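Local structure of shikimate 5-dehydrogenase (4XIJ) at residues A[21-26]-A[46-51]; A[111-116]-A[250-255]; A[128-133]-A[152-157]; A[212-217]-A[232-237]. The protein probably catalyses the NADP-dependent interconversion of 3-dehydroshikimate and shikimate, the fourth of seven steps leading to chorismate. One frame throughout, in Å; residues are numbered along the deposited sequence. Where two conformers were deposited one is given.

Contact 1: residues A[21-26]-A[46-51]; sequences SPITHS and YERIEC. With SO4 (sulfate ion), chain F.
R48 reaches from strand 45-50, an outermost strand of the mixed sheet in the substrate-binding domain, to two carbonyl groups of the loop that joins strand 15-20 to helix 28-38. Its NH1 donates to I23 O at 2.9 Å and also to S26 O at 2.8 Å. NH2 adds a longer bond of 3.2 Å to the same S26 O, which therefore takes two donors from the end of one guanidinium group. Both carbonyl oxygens lie close to the guanidinium plane, whereas T24 O sits over one of its faces. With CG beside the backbone N (chi1 -71°) and the chain extended from CG to NE, the arginine reaches the loop and ties together the carbonyls at the two ends of residues 23-26. The side chain of I23 lies against the strand backbone, its CG1 4.0 Å from I49 O. At the other end of the loop, where a cis peptide bond precedes P22, a water links S21 OG with E50 OE2.

S26 OG caps the following helix by accepting from S28 N, and R48 NH2 has a weak second partner in Q30 OE1. H25 turns away from the strand toward a sulfate ion, probably from the crystallisation liquor, that T73 OG1 also binds; H25 ND1 donates to sulfate O1 in the plane of the ring, at 2.7 Å and nearly straight (173°).

Contact 2: residues A[111-116]-A[250-255]; sequences DNTDVD and LNQAFA
T113 turns OG1 between its own backbone N and carbonyl carbon (chi1 71°), which brings the hydroxyl to Q252 O and leaves the methyl CG2 facing A255 CB. Q252 in turn has CG beside its backbone N and is extended beyond it, so that its amide reaches across to D114. The contact sets the N-terminal end of helix 114-122 against the flank of helix 246-261; in shikimate dehydrogenases two such helices connect the substrate and nucleotide domains. The T113 OG1 to Q252 O bond, 2.9 Å long, meets the carbonyl well off its axis (117° at the oxygen), and in the reverse direction Q252 CA makes a CH···O contact with T113 O. N112 acts as N-cap, its OD1 accepting from V115 N at 3.3 Å.

The side chains of D114 and Q252 meet without a direct bond: OD1 lies 3.2 Å from Q252 CD, with carboxylate and amide planes 82° apart. A water links Q252 NE2 to the backbone carbonyl D114 O. D114 OD2 pairs with K77, and a sulfate, probably from the crystallisation liquor, lies close to D114 and Q252 and may mark a pocket. Further along, D116 O touches N251 CB, and N251 ND2 is bonded back to Q247 O in its own helix. The D116 carboxylate is held by R90, with OD2 packed tightly at 3.1 Å from A255 CB.

Contact 3: residues A[128-133]-A[152-157]; sequences SALVIG and RITIVA
V131 O accepts from V156 N and G133 N donates to V156 O, both at 2.8 Å, the shortest of five backbone bonds that join these parallel strands. The others are V131 N to T154 O, T154 N to A129 O, and A129 N to R152 O at 3.0 Å. A129, V131 and G133 thus supply every backbone group that bonds to strand 152-157, while L130 and I132 bond to strand 196-199 and send CA-H groups to carbonyls of 152-157, as L130 CA does to T154 O at 3.3 Å. Near the start of the pair a water donates to A129 O and bonds S128 OG and T154 OG1, tying two hydroxyls of one face to the backbone.

On that face L130 CD2 packs beside T154 CB (3.7 Å). I132 bends CD1 back to V156 CB at 3.8 Å, and V156 CG2 also reaches L130 CB. On the other face V131 CG2 meets I153 CG2, and I155 CD1 lies 4.0 Å from V131 CB; A129 and V131 touch helix 138-147, I153 and I155 both that helix and 160-172. G133, just past the strand, has a positive phi (103°), and its carbonyl oxygen is buried without a polar partner. Two neighbouring parallel strands connected through helix 138-147, with G133 apparently opening a GxGxxA pattern (G135, A138), form the beta-alpha-beta unit of a Rossmann fold, consistent with NADP binding.

Contact 4: residues A[212-217]-A[232-237]; sequences ALARVP and AQAVEA
L213 O accepts from V216 N at 3.1 Å, closing a type I beta turn, and V235 CG2 lies 4.1 Å from the same oxygen. The turn presents further carbonyl oxygens to helix 230-237: A214 O lies 3.6 Å from V235 CA, and V216 O is met by V235 CG1. The two methyls of V235 diverge, CG1 lying anti to the backbone N (chi1 170°) and CG2 beside it, so each lies against different carbonyl oxygens. The contact between the segments is therefore van der Waals packing, in which small side chains allow a close approach; the CA atoms of A214 and V235 are 4.2 Å apart.

In the nucleotide-binding domain this turn leads into strand 218-221, and helix 230-237 is the crossover from that strand to its parallel neighbour 241-243. The turn that enters strand 218-221 thus packs against the helix that follows it. V191 of helix 187-193 is touched by the side chains of L213, R215 and V216. The helix backbone keeps its regular bonding here, E236 N donating to A232 O at 2.9 Å. Beside V235, at the preceding residue, A214 CB rests 3.6 Å from A234 O and 3.9 Å from A234 CB, and it also touches A238.

In the fold
The four contacts run from the substrate domain to the far side of the nucleotide domain. Contact 1 and contact 2 have centres about 17 Å apart, and each has a sulfate beside it, bound by H25 and T73 in one case and near D114 and Q252 in the other; both ions may mark the pocket region between the domains. Contact 3 is about 31 Å from contact 1, centre to centre, on the opposite side of the chain's centre. Helix 114-122 of contact 2 leads directly to strand 128-132 of contact 3. Contacts 3 and 4 touch, I132 CD1 packing on L213 CD2 at 3.9 Å and L130 CD1 on V216 CG2 at 4.0 Å.

Contact 1: residues A[21-26]-A[46-51]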
loop_
_atom_site.group_PDB
_atom_site.type_symbol
_atom_site.label_atom_id
_atom_site.label_comp_id
_atom_site.label_asym_id
_atom_site.label_seq_id
_atom_site.Cartn_x
_atom_site.Cartn_y
_atom_site.Cartn_z
ATOM N N SER A 21 12.560 -7.127 -6.624
ATOM C CA SER A 21 13.461 -6.877 -7.734
ATOM C C SER A 21 12.746 -6.002 -8.765
ATOM O O SER A 21 11.773 -6.426 -9.367
ATOM C CB SER A 21 13.923 -8.193 -8.341
ATOM O OG SER A 21 14.739 -7.940 -9.478
ATOM N N PRO A 22 13.212 -4.767 -8.958
ATOM C CA PRO A 22 14.399 -4.167 -8.330
ATOM C C PRO A 22 14.176 -3.811 -6.852
ATOM O O PRO A 22 13.036 -3.649 -6.380
ATOM C CB PRO A 22 14.642 -2.918 -9.202
ATOM C CG PRO A 22 13.288 -2.541 -9.675
ATOM C CD PRO A 22 12.613 -3.872 -9.968
ATOM N N ILE A 23 15.268 -3.702 -6.105
ATOM C CA ILE A 23 15.126 -3.586 -4.660
ATOM C C ILE A 23 15.746 -2.294 -4.105
ATOM O O ILE A 23 15.771 -2.076 -2.890
ATOM C CB ILE A 23 15.737 -4.879 -3.981
ATOM C CG1 ILE A 23 15.144 -5.122 -2.605
ATOM C CG2 ILE A 23 17.249 -4.838 -3.960
ATOM C CD1 ILE A 23 13.667 -5.047 -2.561
ATOM N N THR A 24 16.204 -1.420 -4.988
ATOM C CA THR A 24 16.864 -0.179 -4.564
ATOM C C THR A 24 15.964 0.972 -4.146
ATOM O O THR A 24 16.379 1.826 -3.344
ATOM C CB THR A 24 17.783 0.356 -5.678
ATOM O OG1 THR A 24 17.061 0.402 -6.909
ATOM C CG2 THR A 24 18.971 -0.558 -5.838
ATOM N N HIS A 25 14.731 0.994 -4.647
ATOM C CA HIS A 25 13.799 2.091 -4.360
ATOM C C HIS A 25 13.120 1.942 -3.001
ATOM O O HIS A 25 12.731 2.928 -2.401
ATOM C CB HIS A 25 12.729 2.178 -5.456
ATOM C CG HIS A 25 11.807 3.350 -5.313
ATOM N ND1 HIS A 25 10.611 3.281 -4.624
ATOM C CD2 HIS A 25 11.916 4.629 -5.750
ATOM C CE1 HIS A 25 10.016 4.465 -4.659
ATOM N NE2 HIS A 25 10.779 5.294 -5.353
ATOM N N SER A 26 12.998 0.720 -2.497
ATOM C CA SER A 26 12.211 0.510 -1.301
ATOM C C SER A 26 12.717 1.352 -0.148
ATOM O O SER A 26 13.931 1.427 0.097
ATOM C CB SER A 26 12.225 -0.969 -0.902
ATOM O OG SER A 26 11.507 -1.160 0.309
ATOM N N TYR A 46 18.197 -5.019 9.197
ATOM C CA TYR A 46 17.200 -4.969 8.138
ATOM C C TYR A 46 17.919 -4.817 6.823
ATOM O O TYR A 46 18.469 -3.745 6.556
ATOM C CB TYR A 46 16.208 -3.814 8.359
ATOM C CG TYR A 46 14.950 -4.003 7.570
ATOM C CD1 TYR A 46 14.985 -3.902 6.195
ATOM C CD2 TYR A 46 13.732 -4.294 8.194
ATOM C CE1 TYR A 46 13.882 -4.092 5.446
ATOM C CE2 TYR A 46 12.543 -4.501 7.418
ATOM C CZ TYR A 46 12.669 -4.390 6.023
ATOM O OH TYR A 46 11.634 -4.514 5.179
ATOM N N GLU A 47 17.941 -5.863 6.012
ATOM C CA GLU A 47 18.681 -5.785 4.771
ATOM C C GLU A 47 17.803 -5.801 3.527
ATOM O O GLU A 47 16.602 -5.969 3.635
ATOM C CB GLU A 47 19.705 -6.897 4.700
ATOM C CG GLU A 47 19.175 -8.266 4.744
ATOM C CD GLU A 47 20.301 -9.248 5.129
ATOM O OE1 GLU A 47 20.449 -9.563 6.331
ATOM O OE2 GLU A 47 21.065 -9.659 4.237
ATOM N N ARG A 48 18.435 -5.546 2.379
ATOM C CA ARG A 48 17.809 -5.659 1.057
ATOM C C ARG A 48 18.252 -6.925 0.397
ATOM O O ARG A 48 19.477 -7.118 0.239
ATOM C CB ARG A 48 18.229 -4.532 0.132
ATOM C CG ARG A 48 17.689 -3.213 0.454
ATOM C CD ARG A 48 18.233 -2.102 -0.559
ATOM N NE ARG A 48 18.093 -0.877 0.214
ATOM C CZ ARG A 48 17.004 -0.121 0.222
ATOM N NH1 ARG A 48 15.973 -0.414 -0.565
ATOM N NH2 ARG A 48 16.937 0.912 1.048
ATOM N N ILE A 49 17.312 -7.745 -0.039
ATOM C CA ILE A 49 17.646 -8.961 -0.767
ATOM C C ILE A 49 16.961 -8.975 -2.118
ATOM O O ILE A 49 15.742 -9.006 -2.202
ATOM C CB ILE A 49 17.271 -10.219 0.052
ATOM C CG1 ILE A 49 17.949 -10.184 1.428
ATOM C CG2 ILE A 49 17.720 -11.446 -0.682
ATOM C CD1 ILE A 49 17.471 -11.264 2.433
ATOM N N GLU A 50 17.751 -8.938 -3.182
ATOM C CA GLU A 50 17.182 -9.052 -4.514
ATOM C C GLU A 50 16.614 -10.463 -4.653
ATOM O O GLU A 50 17.275 -11.460 -4.311
ATOM C CB GLU A 50 18.236 -8.759 -5.597
ATOM C CG GLU A 50 17.615 -8.593 -6.983
ATOM C CD GLU A 50 18.611 -8.241 -8.077
ATOM O OE1 GLU A 50 19.829 -8.141 -7.785
ATOM O OE2 GLU A 50 18.150 -8.106 -9.241
ATOM N N CYS A 51 15.371 -10.553 -5.118
ATOM C CA CYS A 51 14.612 -11.811 -5.063
ATOM C C CYS A 51 13.503 -11.784 -6.099
ATOM O O CYS A 51 12.692 -10.854 -6.088
ATOM C CB CYS A 51 13.984 -12.014 -3.676
ATOM S SG CYS A 51 13.326 -13.639 -3.410
HETATM S S SO4 F . 9.069 0.021 -3.917
HETATM O O1 SO4 F . 9.686 1.141 -3.197
HETATM O O2 SO4 F . 9.091 0.280 -5.350
HETATM O O3 SO4 F . 9.666 -1.256 -3.544
HETATM O O4 SO4 F . 7.658 -0.000 -3.512
HETATM O O HOH W 1 16.742 -6.131 -9.653
#

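Contact 2: residues A[111-116]-A[250-255]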
loop_
_atom_site.group_PDB
_atom_site.type_symbol
_atom_site.label_atom_id
_atom_site.label_comp_id
_atom_site.label_asym_id
_atom_site.label_seq_id
_atom_site.Cartn_x
_atom_site.Cartn_y
_atom_site.Cartn_z
ATOM N N ASP A 111 0.568 -11.018 5.353
ATOM C CA ASP A 111 -0.411 -9.952 5.497
ATOM C C ASP A 111 -0.208 -8.963 4.367
ATOM O O ASP A 111 0.822 -9.003 3.649
ATOM C CB ASP A 111 -0.294 -9.258 6.872
ATOM C CG ASP A 111 -1.472 -8.337 7.219
ATOM O OD1 ASP A 111 -2.564 -8.401 6.590
ATOM O OD2 ASP A 111 -1.309 -7.558 8.189
ATOM N N ASN A 112 -1.186 -8.089 4.192
ATOM C CA ASN A 112 -1.042 -7.023 3.214
ATOM C C ASN A 112 -1.216 -5.666 3.884
ATOM O O ASN A 112 -2.334 -5.270 4.181
ATOM C CB ASN A 112 -2.050 -7.207 2.055
ATOM C CG ASN A 112 -1.745 -6.265 0.920
ATOM O OD1 ASN A 112 -1.693 -5.037 1.150
ATOM N ND2 ASN A 112 -1.495 -6.801 -0.303
ATOM N N THR A 113 -0.108 -4.970 4.162
ATOM C CA THR A 113 -0.244 -3.681 4.799
ATOM C C THR A 113 -0.301 -2.532 3.789
ATOM O O THR A 113 -0.433 -1.384 4.189
ATOM C CB THR A 113 0.885 -3.407 5.805
ATOM O OG1 THR A 113 2.121 -3.174 5.089
ATOM C CG2 THR A 113 1.001 -4.565 6.810
ATOM N N ASP A 114 -0.277 -2.840 2.476
ATOM C CA ASP A 114 -0.601 -1.813 1.471
ATOM C C ASP A 114 -2.037 -1.318 1.739
ATOM O O ASP A 114 -2.349 -0.139 1.484
ATOM C CB ASP A 114 -0.434 -2.348 0.036
ATOM C CG ASP A 114 0.991 -2.683 -0.279
ATOM O OD1 ASP A 114 1.873 -1.896 0.075
ATOM O OD2 ASP A 114 1.259 -3.725 -0.884
ATOM N N VAL A 115 -2.900 -2.199 2.263
ATOM C CA VAL A 115 -4.235 -1.780 2.650
ATOM C C VAL A 115 -4.177 -0.655 3.715
ATOM O O VAL A 115 -4.898 0.369 3.623
ATOM C CB VAL A 115 -5.046 -2.985 3.149
ATOM C CG1 VAL A 115 -6.299 -2.521 3.782
ATOM C CG2 VAL A 115 -5.338 -3.930 1.953
ATOM N N ASP A 116 -3.315 -0.830 4.731
ATOM C CA ASP A 116 -3.137 0.199 5.745
ATOM C C ASP A 116 -2.568 1.478 5.145
ATOM O O ASP A 116 -2.838 2.581 5.652
ATOM C CB ASP A 116 -2.135 -0.227 6.831
ATOM C CG ASP A 116 -2.547 -1.449 7.593
ATOM O OD1 ASP A 116 -3.639 -1.467 8.128
ATOM O OD2 ASP A 116 -1.773 -2.406 7.629
ATOM N N LEU A 250 4.380 5.423 4.801
ATOM C CA LEU A 250 4.431 5.529 6.254
ATOM C C LEU A 250 3.481 4.550 6.923
ATOM O O LEU A 250 3.888 3.778 7.789
ATOM C CB LEU A 250 4.112 6.960 6.661
ATOM C CG LEU A 250 4.189 7.197 8.175
ATOM C CD1 LEU A 250 5.611 7.171 8.653
ATOM C CD2 LEU A 250 3.549 8.545 8.454
ATOM N N ASN A 251 2.208 4.567 6.493
ATOM C CA ASN A 251 1.221 3.724 7.122
ATOM C C ASN A 251 1.407 2.217 6.817
ATOM O O ASN A 251 1.157 1.397 7.699
ATOM C CB ASN A 251 -0.171 4.213 6.750
ATOM C CG ASN A 251 -0.590 5.415 7.583
ATOM O OD1 ASN A 251 -1.074 5.263 8.722
ATOM N ND2 ASN A 251 -0.370 6.621 7.057
ATOM N N GLN A 252 1.931 1.878 5.649
ATOM C CA GLN A 252 2.338 0.501 5.355
ATOM C C GLN A 252 3.355 -0.006 6.374
ATOM O O GLN A 252 3.331 -1.162 6.805
ATOM C CB GLN A 252 2.978 0.379 3.940
ATOM C CG GLN A 252 2.033 0.527 2.777
ATOM C CD GLN A 252 2.775 0.806 1.479
ATOM O OE1 GLN A 252 3.986 0.514 1.368
ATOM N NE2 GLN A 252 2.061 1.329 0.488
ATOM N N ALA A 253 4.293 0.877 6.711
ATOM C CA ALA A 253 5.409 0.512 7.555
ATOM C C ALA A 253 4.983 0.437 9.019
ATOM O O ALA A 253 5.534 -0.387 9.762
ATOM C CB ALA A 253 6.562 1.533 7.375
ATOM N N PHE A 254 4.063 1.320 9.447
ATOM C CA PHE A 254 3.615 1.299 10.861
ATOM C C PHE A 254 3.190 -0.122 11.207
ATOM O O PHE A 254 3.568 -0.706 12.249
ATOM C CB PHE A 254 2.400 2.188 11.096
ATOM C CG PHE A 254 2.644 3.660 11.114
ATOM C CD1 PHE A 254 3.895 4.215 11.359
ATOM C CD2 PHE A 254 1.558 4.515 10.931
ATOM C CE1 PHE A 254 4.049 5.596 11.457
ATOM C CE2 PHE A 254 1.703 5.888 11.003
ATOM C CZ PHE A 254 2.956 6.443 11.262
ATOM N N ALA A 255 2.385 -0.695 10.314
ATOM C CA ALA A 255 1.782 -1.981 10.615
ATOM C C ALA A 255 2.819 -3.142 10.638
ATOM O O ALA A 255 2.789 -4.021 11.493
ATOM C CB ALA A 255 0.660 -2.242 9.590
HETATM O O HOH W 2 -0.669 1.535 0.028
#

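Contact 3: residues A[128-133]-A[152-157]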
loop_
_atom_site.group_PDB
_atom_site.type_symbol
_atom_site.label_atom_id
_atom_site.label_comp_id
_atom_site.label_asym_id
_atom_site.label_seq_id
_atom_site.Cartn_x
_atom_site.Cartn_y
_atom_site.Cartn_z
ATOM N N SER A 128 -18.650 7.746 -1.527
ATOM C CA SER A 128 -18.385 7.443 -2.924
ATOM C C SER A 128 -16.922 7.759 -3.232
ATOM O O SER A 128 -16.457 8.891 -3.065
ATOM C CB SER A 128 -19.303 8.242 -3.862
ATOM O OG SER A 128 -18.896 8.001 -5.198
ATOM N N ALA A 129 -16.175 6.749 -3.636
ATOM C CA ALA A 129 -14.724 6.909 -3.873
ATOM C C ALA A 129 -14.349 6.460 -5.249
ATOM O O ALA A 129 -14.953 5.519 -5.770
ATOM C CB ALA A 129 -13.899 6.093 -2.831
ATOM N N LEU A 130 -13.354 7.120 -5.833
ATOM C CA LEU A 130 -12.797 6.739 -7.132
ATOM C C LEU A 130 -11.437 6.086 -6.931
ATOM O O LEU A 130 -10.653 6.514 -6.077
ATOM C CB LEU A 130 -12.576 7.973 -8.040
ATOM C CG LEU A 130 -13.759 8.945 -8.112
ATOM C CD1 LEU A 130 -13.421 10.110 -9.058
ATOM C CD2 LEU A 130 -15.072 8.236 -8.563
ATOM N N VAL A 131 -11.132 5.089 -7.749
ATOM C CA VAL A 131 -9.762 4.602 -7.925
ATOM C C VAL A 131 -9.384 5.026 -9.332
ATOM O O VAL A 131 -10.085 4.714 -10.323
ATOM C CB VAL A 131 -9.666 3.090 -7.754
ATOM C CG1 VAL A 131 -8.266 2.603 -8.076
ATOM C CG2 VAL A 131 -10.058 2.722 -6.344
ATOM N N ILE A 132 -8.309 5.804 -9.455
ATOM C CA ILE A 132 -7.853 6.215 -10.795
ATOM C C ILE A 132 -6.774 5.224 -11.230
ATOM O O ILE A 132 -5.721 5.146 -10.589
ATOM C CB ILE A 132 -7.272 7.664 -10.831
ATOM C CG1 ILE A 132 -8.078 8.689 -10.006
ATOM C CG2 ILE A 132 -7.100 8.118 -12.285
ATOM C CD1 ILE A 132 -9.522 8.783 -10.384
ATOM N N GLY A 133 -7.002 4.511 -12.327
ATOM C CA GLY A 133 -6.078 3.504 -12.821
ATOM C C GLY A 133 -6.531 2.089 -12.507
ATOM O O GLY A 133 -7.438 1.864 -11.664
ATOM N N ARG A 152 -19.775 3.089 -2.489
ATOM C CA ARG A 152 -19.548 2.820 -3.907
ATOM C C ARG A 152 -18.088 3.091 -4.269
ATOM O O ARG A 152 -17.523 4.123 -3.872
ATOM C CB ARG A 152 -20.450 3.705 -4.779
ATOM C CG ARG A 152 -20.229 3.482 -6.284
ATOM C CD ARG A 152 -21.258 4.169 -7.195
ATOM N NE ARG A 152 -22.555 3.476 -7.136
ATOM C CZ ARG A 152 -22.883 2.380 -7.834
ATOM N NH1 ARG A 152 -22.012 1.807 -8.661
ATOM N NH2 ARG A 152 -24.089 1.837 -7.688
ATOM N N ILE A 153 -17.489 2.191 -5.037
ATOM C CA ILE A 153 -16.155 2.348 -5.575
ATOM C C ILE A 153 -16.252 2.373 -7.084
ATOM O O ILE A 153 -16.777 1.428 -7.697
ATOM C CB ILE A 153 -15.253 1.183 -5.122
ATOM C CG1 ILE A 153 -15.145 1.192 -3.596
ATOM C CG2 ILE A 153 -13.898 1.307 -5.742
ATOM C CD1 ILE A 153 -14.498 -0.056 -3.008
ATOM N N THR A 154 -15.829 3.476 -7.685
ATOM C CA THR A 154 -15.832 3.599 -9.146
ATOM C C THR A 154 -14.388 3.525 -9.654
ATOM O O THR A 154 -13.511 4.299 -9.211
ATOM C CB THR A 154 -16.486 4.929 -9.585
ATOM O OG1 THR A 154 -17.818 4.991 -9.071
ATOM C CG2 THR A 154 -16.528 5.109 -11.123
ATOM N N ILE A 155 -14.148 2.628 -10.602
ATOM C CA ILE A 155 -12.823 2.443 -11.192
ATOM C C ILE A 155 -12.767 3.355 -12.413
ATOM O O ILE A 155 -13.496 3.156 -13.398
ATOM C CB ILE A 155 -12.576 0.985 -11.610
ATOM C CG1 ILE A 155 -12.876 0.024 -10.463
ATOM C CG2 ILE A 155 -11.116 0.805 -12.111
ATOM C CD1 ILE A 155 -12.033 0.187 -9.152
ATOM N N VAL A 156 -11.921 4.368 -12.345
ATOM C CA VAL A 156 -11.754 5.344 -13.433
ATOM C C VAL A 156 -10.510 4.951 -14.166
ATOM O O VAL A 156 -9.398 5.119 -13.664
ATOM C CB VAL A 156 -11.677 6.789 -12.864
ATOM C CG1 VAL A 156 -11.388 7.793 -13.940
ATOM C CG2 VAL A 156 -12.960 7.138 -12.068
ATOM N N ALA A 157 -10.683 4.379 -15.340
ATOM C CA ALA A 157 -9.545 3.823 -16.052
ATOM C C ALA A 157 -9.887 3.707 -17.529
ATOM O O ALA A 157 -11.053 3.799 -17.935
ATOM C CB ALA A 157 -9.155 2.426 -15.487
HETATM O O HOH W 3 -17.735 6.014 -6.596
#

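Contact 4: residues A[212-217]-A[232-237]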
loop_
_atom_site.group_PDB
_atom_site.type_symbol
_atom_site.label_atom_id
_atom_site.label_comp_id
_atom_site.label_asym_id
_atom_site.label_seq_id
_atom_site.Cartn_x
_atom_site.Cartn_y
_atom_site.Cartn_z
ATOM N N ALA A 212 -10.140 17.865 -14.739
ATOM C CA ALA A 212 -11.380 17.093 -14.616
ATOM C C ALA A 212 -11.522 16.440 -13.233
ATOM O O ALA A 212 -12.627 16.267 -12.766
ATOM C CB ALA A 212 -11.441 16.030 -15.722
ATOM N N LEU A 213 -10.406 16.103 -12.576
ATOM C CA LEU A 213 -10.434 15.474 -11.252
ATOM C C LEU A 213 -10.362 16.491 -10.121
ATOM O O LEU A 213 -10.479 16.127 -8.951
ATOM C CB LEU A 213 -9.274 14.483 -11.106
ATOM C CG LEU A 213 -9.349 13.291 -12.041
ATOM C CD1 LEU A 213 -7.997 12.571 -12.026
ATOM C CD2 LEU A 213 -10.527 12.366 -11.552
ATOM N N ALA A 214 -10.177 17.756 -10.458
ATOM C CA ALA A 214 -9.932 18.808 -9.453
ATOM C C ALA A 214 -10.992 18.937 -8.410
ATOM O O ALA A 214 -10.667 19.314 -7.272
ATOM C CB ALA A 214 -9.743 20.161 -10.138
ATOM N N ARG A 215 -12.248 18.674 -8.779
ATOM C CA ARG A 215 -13.321 18.843 -7.832
ATOM C C ARG A 215 -13.536 17.681 -6.868
ATOM O O ARG A 215 -14.412 17.776 -6.004
ATOM C CB ARG A 215 -14.644 19.125 -8.543
ATOM C CG ARG A 215 -14.689 20.585 -9.012
ATOM C CD ARG A 215 -15.963 20.897 -9.812
ATOM N NE ARG A 215 -17.165 20.698 -9.017
ATOM C CZ ARG A 215 -18.389 20.614 -9.524
ATOM N NH1 ARG A 215 -18.586 20.758 -10.833
ATOM N NH2 ARG A 215 -19.429 20.398 -8.714
ATOM N N VAL A 216 -12.748 16.613 -6.951
ATOM C CA VAL A 216 -12.859 15.586 -5.903
ATOM C C VAL A 216 -12.326 16.181 -4.593
ATOM O O VAL A 216 -11.241 16.715 -4.598
ATOM C CB VAL A 216 -12.052 14.343 -6.277
ATOM C CG1 VAL A 216 -12.153 13.300 -5.159
ATOM C CG2 VAL A 216 -12.533 13.705 -7.651
ATOM N N PRO A 217 -13.127 16.151 -3.505
ATOM C CA PRO A 217 -12.736 16.951 -2.338
ATOM C C PRO A 217 -11.423 16.532 -1.674
ATOM O O PRO A 217 -10.738 17.391 -1.149
ATOM C CB PRO A 217 -13.931 16.764 -1.387
ATOM C CG PRO A 217 -15.084 16.519 -2.307
ATOM C CD PRO A 217 -14.511 15.653 -3.411
ATOM N N ALA A 232 -2.334 17.180 -7.787
ATOM C CA ALA A 232 -2.452 17.808 -6.469
ATOM C C ALA A 232 -2.672 19.293 -6.592
ATOM O O ALA A 232 -3.425 19.871 -5.807
ATOM C CB ALA A 232 -1.212 17.536 -5.655
ATOM N N GLN A 233 -1.973 19.919 -7.541
ATOM C CA GLN A 233 -2.097 21.359 -7.692
ATOM C C GLN A 233 -3.520 21.750 -8.078
ATOM O O GLN A 233 -4.081 22.729 -7.586
ATOM C CB GLN A 233 -1.122 21.877 -8.739
ATOM C CG GLN A 233 0.318 21.826 -8.282
ATOM C CD GLN A 233 1.247 22.252 -9.418
ATOM O OE1 GLN A 233 1.132 23.376 -9.950
ATOM N NE2 GLN A 233 2.125 21.358 -9.829
ATOM N N ALA A 234 -4.100 20.985 -8.978
ATOM C CA ALA A 234 -5.464 21.275 -9.393
ATOM C C ALA A 234 -6.452 21.085 -8.252
ATOM O O ALA A 234 -7.345 21.911 -8.053
ATOM C CB ALA A 234 -5.852 20.406 -10.562
ATOM N N VAL A 235 -6.300 19.979 -7.519
ATOM C CA VAL A 235 -7.175 19.729 -6.388
ATOM C C VAL A 235 -7.058 20.874 -5.375
ATOM O O VAL A 235 -8.064 21.400 -4.869
ATOM C CB VAL A 235 -6.833 18.376 -5.721
ATOM C CG1 VAL A 235 -7.579 18.204 -4.376
ATOM C CG2 VAL A 235 -7.241 17.224 -6.654
ATOM N N GLU A 236 -5.836 21.285 -5.085
ATOM C CA GLU A 236 -5.650 22.347 -4.096
ATOM C C GLU A 236 -6.202 23.688 -4.588
ATOM O O GLU A 236 -6.811 24.433 -3.809
ATOM C CB GLU A 236 -4.160 22.484 -3.722
ATOM C CG GLU A 236 -3.711 21.302 -2.869
ATOM C CD GLU A 236 -2.280 21.399 -2.400
ATOM O OE1 GLU A 236 -1.523 22.230 -2.961
ATOM O OE2 GLU A 236 -1.906 20.669 -1.438
ATOM N N ALA A 237 -6.003 23.975 -5.870
ATOM C CA ALA A 237 -6.560 25.198 -6.462
ATOM C C ALA A 237 -8.081 25.219 -6.406
ATOM O O ALA A 237 -8.675 26.304 -6.384
ATOM C CB ALA A 237 -6.074 25.390 -7.928
#